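Local structure of 182aa long hypothetical protein (Pyrococcus horikoshii, 2GAN) at residues A[20-25]-A[45-50]; A[14-19]-A[75-80]. The protein is of unknown function but belongs to the GNAT family and is a putative acetyltransferase, which would probably transfer an acetyl group from acetyl-coenzyme A. All blocks are in the same frame, centred on the assembly; numbering follows the deposited sequence.

Contact 1: residues A[20-25]-A[45-50]; sequences LMFRIY and NDFNGF. Unlike the reference sequence in segment 45-50: N48 (reference Asp).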
# COMPACT_ATOMS: atom_id res chain seq x y z
N LEU A 20 18.52 -8.62 3.61
CA LEU A 20 17.09 -8.89 3.79
C LEU A 20 16.32 -7.63 3.35
O LEU A 20 15.32 -7.72 2.63
CB LEU A 20 16.79 -9.22 5.26
CG LEU A 20 15.31 -9.22 5.70
CD1 LEU A 20 14.49 -10.11 4.79
CD2 LEU A 20 15.20 -9.70 7.15
N MSE A 21 16.80 -6.46 3.76
CA MSE A 21 16.12 -5.23 3.40
C MSE A 21 16.16 -4.96 1.89
O MSE A 21 15.25 -4.35 1.34
CB MSE A 21 16.72 -4.04 4.17
CG MSE A 21 16.49 -4.12 5.68
SE MSE A 21 14.59 -4.30 6.12
CE MSE A 21 14.23 -2.46 6.53
N PHE A 22 17.22 -5.42 1.23
CA PHE A 22 17.32 -5.23 -0.22
C PHE A 22 16.32 -6.12 -0.95
O PHE A 22 15.66 -5.69 -1.90
CB PHE A 22 18.72 -5.57 -0.72
CG PHE A 22 18.84 -5.61 -2.21
CD1 PHE A 22 18.56 -4.47 -2.98
CD2 PHE A 22 19.20 -6.78 -2.86
CE1 PHE A 22 18.64 -4.51 -4.37
CE2 PHE A 22 19.28 -6.83 -4.25
CZ PHE A 22 19.00 -5.70 -5.01
N ARG A 23 16.20 -7.36 -0.50
CA ARG A 23 15.26 -8.28 -1.13
C ARG A 23 13.85 -7.71 -1.00
O ARG A 23 13.02 -7.86 -1.89
CB ARG A 23 15.41 -9.68 -0.51
CG ARG A 23 16.72 -10.37 -0.92
CD ARG A 23 16.94 -11.73 -0.24
NE ARG A 23 15.83 -12.64 -0.48
CZ ARG A 23 14.95 -13.02 0.45
NH1 ARG A 23 15.07 -12.58 1.69
NH2 ARG A 23 13.94 -13.81 0.12
N ILE A 24 13.59 -7.04 0.11
CA ILE A 24 12.28 -6.43 0.32
C ILE A 24 12.12 -5.22 -0.60
O ILE A 24 11.06 -4.99 -1.17
CB ILE A 24 12.12 -6.00 1.78
CG1 ILE A 24 12.05 -7.26 2.66
CG2 ILE A 24 10.87 -5.14 1.95
CD1 ILE A 24 12.27 -7.00 4.12
N TYR A 25 13.20 -4.45 -0.74
CA TYR A 25 13.20 -3.27 -1.60
C TYR A 25 12.91 -3.69 -3.03
O TYR A 25 12.23 -2.99 -3.77
CB TYR A 25 14.57 -2.58 -1.53
CG TYR A 25 14.66 -1.25 -2.25
CD1 TYR A 25 15.39 -1.12 -3.43
CD2 TYR A 25 14.07 -0.10 -1.71
CE1 TYR A 25 15.54 0.13 -4.05
CE2 TYR A 25 14.22 1.14 -2.31
CZ TYR A 25 14.96 1.25 -3.48
OH TYR A 25 15.15 2.50 -4.05
N ASN A 45 16.32 -3.25 -8.32
CA ASN A 45 17.17 -4.40 -8.58
C ASN A 45 18.65 -4.05 -8.41
O ASN A 45 19.52 -4.90 -8.59
CB ASN A 45 16.94 -4.93 -10.00
CG ASN A 45 15.49 -5.33 -10.25
OD1 ASN A 45 14.94 -6.18 -9.55
ND2 ASN A 45 14.88 -4.72 -11.26
N ASP A 46 18.92 -2.81 -8.04
CA ASP A 46 20.29 -2.34 -7.85
C ASP A 46 20.73 -2.42 -6.39
O ASP A 46 20.49 -1.49 -5.61
CB ASP A 46 20.42 -0.90 -8.36
CG ASP A 46 21.80 -0.31 -8.12
OD1 ASP A 46 21.94 0.92 -8.25
OD2 ASP A 46 22.74 -1.07 -7.80
N PHE A 47 21.39 -3.51 -6.02
CA PHE A 47 21.86 -3.70 -4.65
C PHE A 47 22.91 -2.68 -4.22
O PHE A 47 22.79 -2.07 -3.16
CB PHE A 47 22.42 -5.12 -4.46
CG PHE A 47 23.09 -5.34 -3.12
CD1 PHE A 47 24.44 -5.04 -2.94
CD2 PHE A 47 22.35 -5.81 -2.03
CE1 PHE A 47 25.05 -5.20 -1.70
CE2 PHE A 47 22.94 -5.98 -0.78
CZ PHE A 47 24.30 -5.67 -0.61
N ASN A 48 23.94 -2.48 -5.05
CA ASN A 48 24.99 -1.52 -4.73
C ASN A 48 24.41 -0.14 -4.45
O ASN A 48 24.79 0.52 -3.48
CB ASN A 48 26.01 -1.42 -5.88
CG ASN A 48 26.67 -2.76 -6.20
OD1 ASN A 48 27.08 -3.50 -5.30
ND2 ASN A 48 26.79 -3.06 -7.49
N GLY A 49 23.48 0.30 -5.28
CA GLY A 49 22.87 1.60 -5.08
C GLY A 49 22.06 1.63 -3.79
O GLY A 49 22.04 2.63 -3.08
N PHE A 50 21.38 0.52 -3.49
CA PHE A 50 20.57 0.44 -2.29
C PHE A 50 21.47 0.55 -1.07
O PHE A 50 21.26 1.39 -0.21
CB PHE A 50 19.82 -0.88 -2.23
CG PHE A 50 19.00 -1.05 -0.98
CD1 PHE A 50 17.76 -0.42 -0.85
CD2 PHE A 50 19.46 -1.84 0.07
CE1 PHE A 50 17.00 -0.58 0.32
CE2 PHE A 50 18.71 -2.00 1.24
CZ PHE A 50 17.48 -1.37 1.37

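Contact 2: residues A[14-19]-A[75-80]; sequences KDELLE and DNRIIG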
# COMPACT_ATOMS: atom_id res chain seq x y z
N LYS A 14 24.23 -6.72 10.88
CA LYS A 14 24.02 -5.70 9.86
C LYS A 14 24.04 -6.24 8.43
O LYS A 14 23.15 -5.93 7.63
CB LYS A 14 25.07 -4.59 10.03
CG LYS A 14 24.86 -3.38 9.13
CD LYS A 14 25.69 -3.49 7.87
CE LYS A 14 27.17 -3.41 8.20
NZ LYS A 14 28.00 -3.62 6.98
N ASP A 15 25.04 -7.05 8.11
CA ASP A 15 25.16 -7.61 6.77
C ASP A 15 23.96 -8.46 6.39
O ASP A 15 23.40 -8.31 5.29
CB ASP A 15 26.46 -8.41 6.67
CG ASP A 15 27.69 -7.53 6.84
OD1 ASP A 15 27.66 -6.38 6.35
OD2 ASP A 15 28.68 -8.00 7.44
N GLU A 16 23.57 -9.36 7.29
CA GLU A 16 22.42 -10.22 7.02
C GLU A 16 21.15 -9.38 6.87
O GLU A 16 20.32 -9.66 6.01
CB GLU A 16 22.24 -11.25 8.15
CG GLU A 16 21.09 -12.21 7.85
CD GLU A 16 21.09 -13.46 8.71
OE1 GLU A 16 21.85 -13.53 9.70
OE2 GLU A 16 20.31 -14.38 8.39
N LEU A 17 21.01 -8.36 7.72
CA LEU A 17 19.84 -7.48 7.66
C LEU A 17 19.84 -6.64 6.38
O LEU A 17 18.81 -6.48 5.72
CB LEU A 17 19.81 -6.56 8.89
CG LEU A 17 19.42 -7.19 10.23
CD1 LEU A 17 19.65 -6.20 11.37
CD2 LEU A 17 17.94 -7.61 10.18
N LEU A 18 21.00 -6.11 6.02
CA LEU A 18 21.12 -5.30 4.81
C LEU A 18 20.55 -6.04 3.59
O LEU A 18 19.77 -5.48 2.82
CB LEU A 18 22.59 -4.96 4.55
CG LEU A 18 22.88 -3.93 3.46
CD1 LEU A 18 22.25 -2.60 3.83
CD2 LEU A 18 24.39 -3.77 3.30
N GLU A 19 20.96 -7.30 3.43
CA GLU A 19 20.52 -8.13 2.31
C GLU A 19 19.02 -8.45 2.39
O GLU A 19 18.34 -8.56 1.37
CB GLU A 19 21.37 -9.41 2.26
CG GLU A 19 21.08 -10.35 1.08
CD GLU A 19 22.26 -11.27 0.77
OE1 GLU A 19 23.03 -11.59 1.70
OE2 GLU A 19 22.40 -11.69 -0.40
N ASP A 75 16.30 -21.99 11.63
CA ASP A 75 17.58 -22.63 11.42
C ASP A 75 18.70 -21.59 11.32
O ASP A 75 19.48 -21.61 10.37
CB ASP A 75 17.52 -23.49 10.15
CG ASP A 75 16.55 -24.66 10.28
OD1 ASP A 75 16.12 -25.21 9.25
OD2 ASP A 75 16.23 -25.04 11.43
N ASN A 76 18.76 -20.69 12.29
CA ASN A 76 19.79 -19.64 12.37
C ASN A 76 19.78 -18.65 11.21
O ASN A 76 20.82 -18.08 10.86
CB ASN A 76 21.18 -20.27 12.45
CG ASN A 76 21.32 -21.21 13.63
OD1 ASN A 76 22.24 -22.02 13.68
ND2 ASN A 76 20.41 -21.11 14.58
N ARG A 77 18.61 -18.43 10.62
CA ARG A 77 18.49 -17.51 9.50
C ARG A 77 17.38 -16.49 9.81
O ARG A 77 16.25 -16.87 10.12
CB ARG A 77 18.15 -18.28 8.23
CG ARG A 77 18.88 -17.79 6.99
CD ARG A 77 20.19 -18.55 6.77
NE ARG A 77 21.07 -18.54 7.93
CZ ARG A 77 22.24 -19.16 7.99
NH1 ARG A 77 22.69 -19.84 6.93
NH2 ARG A 77 22.97 -19.12 9.10
N ILE A 78 17.71 -15.21 9.70
CA ILE A 78 16.76 -14.14 9.97
C ILE A 78 15.75 -13.99 8.85
O ILE A 78 16.11 -13.60 7.73
CB ILE A 78 17.49 -12.79 10.15
CG1 ILE A 78 18.46 -12.87 11.33
CG2 ILE A 78 16.48 -11.67 10.38
CD1 ILE A 78 19.28 -11.61 11.55
N ILE A 79 14.48 -14.31 9.12
CA ILE A 79 13.44 -14.17 8.10
C ILE A 79 12.34 -13.20 8.57
O ILE A 79 11.26 -13.15 7.99
CB ILE A 79 12.78 -15.52 7.73
CG1 ILE A 79 12.15 -16.18 8.96
CG2 ILE A 79 13.80 -16.46 7.10
CD1 ILE A 79 11.49 -17.52 8.65
N GLY A 80 12.64 -12.44 9.62
CA GLY A 80 11.69 -11.47 10.15
C GLY A 80 12.37 -10.59 11.18
O GLY A 80 13.25 -11.05 11.90
O HOH W 1 18.58 -13.80 6.64
O HOH W 2 21.56 -15.42 11.57

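Contact 1: residues A[20-25]-A[45-50]
F22, midway along helix 14-27, lies over the first turn of helix 47-65, its CA 6.5 Å from that of F47, and aromatic side chains fill the space between the two backbones. The F22 ring reaches across because its CG stands anti to the backbone N (chi1 171°). F47 covers one face of it: F47 CB sits 3.6 Å from the centroid of the F22 ring in a CH-pi contact, and the F47 ring turns its edge to the same ring in a T-shaped pair, planes at 88°. The backbone carbonyl O of N45 lies at the F22 edge, 3.7 Å from F22 CZ. F50 reaches both F22 and Y25: one face of its ring receives F22 CA, while F50 CD1 comes over the Y25 ring, 3.5 Å from Y25 CG; these rings are oblique, at 44°. The Y25 hydroxyl is hydrogen-bonded to P42 O. Were F22 an alanine, the F47 edge would probably lose its aromatic face and a gap would open between the helices. D46 N-caps helix 47-65, its OD2 accepting from G49 N at 3.0 Å. Together F22, Y25, F47 and F50 form an aromatic cluster joining the two N-terminal helices of a GNAT-type fold.

Contact 2: residues A[14-19]-A[75-80]
A helix-to-strand contact joins E16 of helix 14-27 to the I78 backbone, next to the turn that follows strand 68-74. The E16 chain runs extended beyond CG, and with CG anti to the backbone N (chi1 -177°) its carboxylate arrives beside the strand. There E16 OE2 accepts from I78 N at 3.0 Å, with a nearly straight N-H...O angle of 164°; the donor stands above the carboxylate plane, 49° out of it. Two waters widen the grip: one donates to E16 OE2 and to I78 O, the other to E16 OE1 and to N76 O, so both carboxylate oxygens are tied to the backbone of 76-78. In the mixed sheet of this GNAT-family protein, strands 68-74 and 78-85 are antiparallel neighbours, and I79 and G80 opposite Y72 make a classic beta bulge. I78 crosses the carboxylate, its CD1 3.8 Å from E16 CD, while its CG2 makes the apolar contact, 4.3 Å from L17 CD2. R77 curls back on its own turn, its NE and NH2 both donating to N76 O, at 3.0 Å from NE. R77 NE is 4.3 Å from E16 OE2, which lies well out of the guanidinium plane, so no N-H points at it and the charges are merely near.

Both contacts draw on helix 14-27, contact 2 using its first six residues and contact 1 the six that follow, and their centres are 13 Å apart. The chain passes through 14-19, 20-25, 45-50 and 75-80 in that order, so the sequence span of contact 1 lies inside that of contact 2. Helix 14-27 is thereby bound to helix 47-65 through one set of residues and to strand 78-85 of the mixed sheet through another. The two contacts also touch directly: L20 CD2 lies 4.0 Å from I78 CG2, and F50 CE2 is 4.0 Å from L18 O. Helix 14-27 thus lies between helix 47-65 and strand 78-85 and meets both.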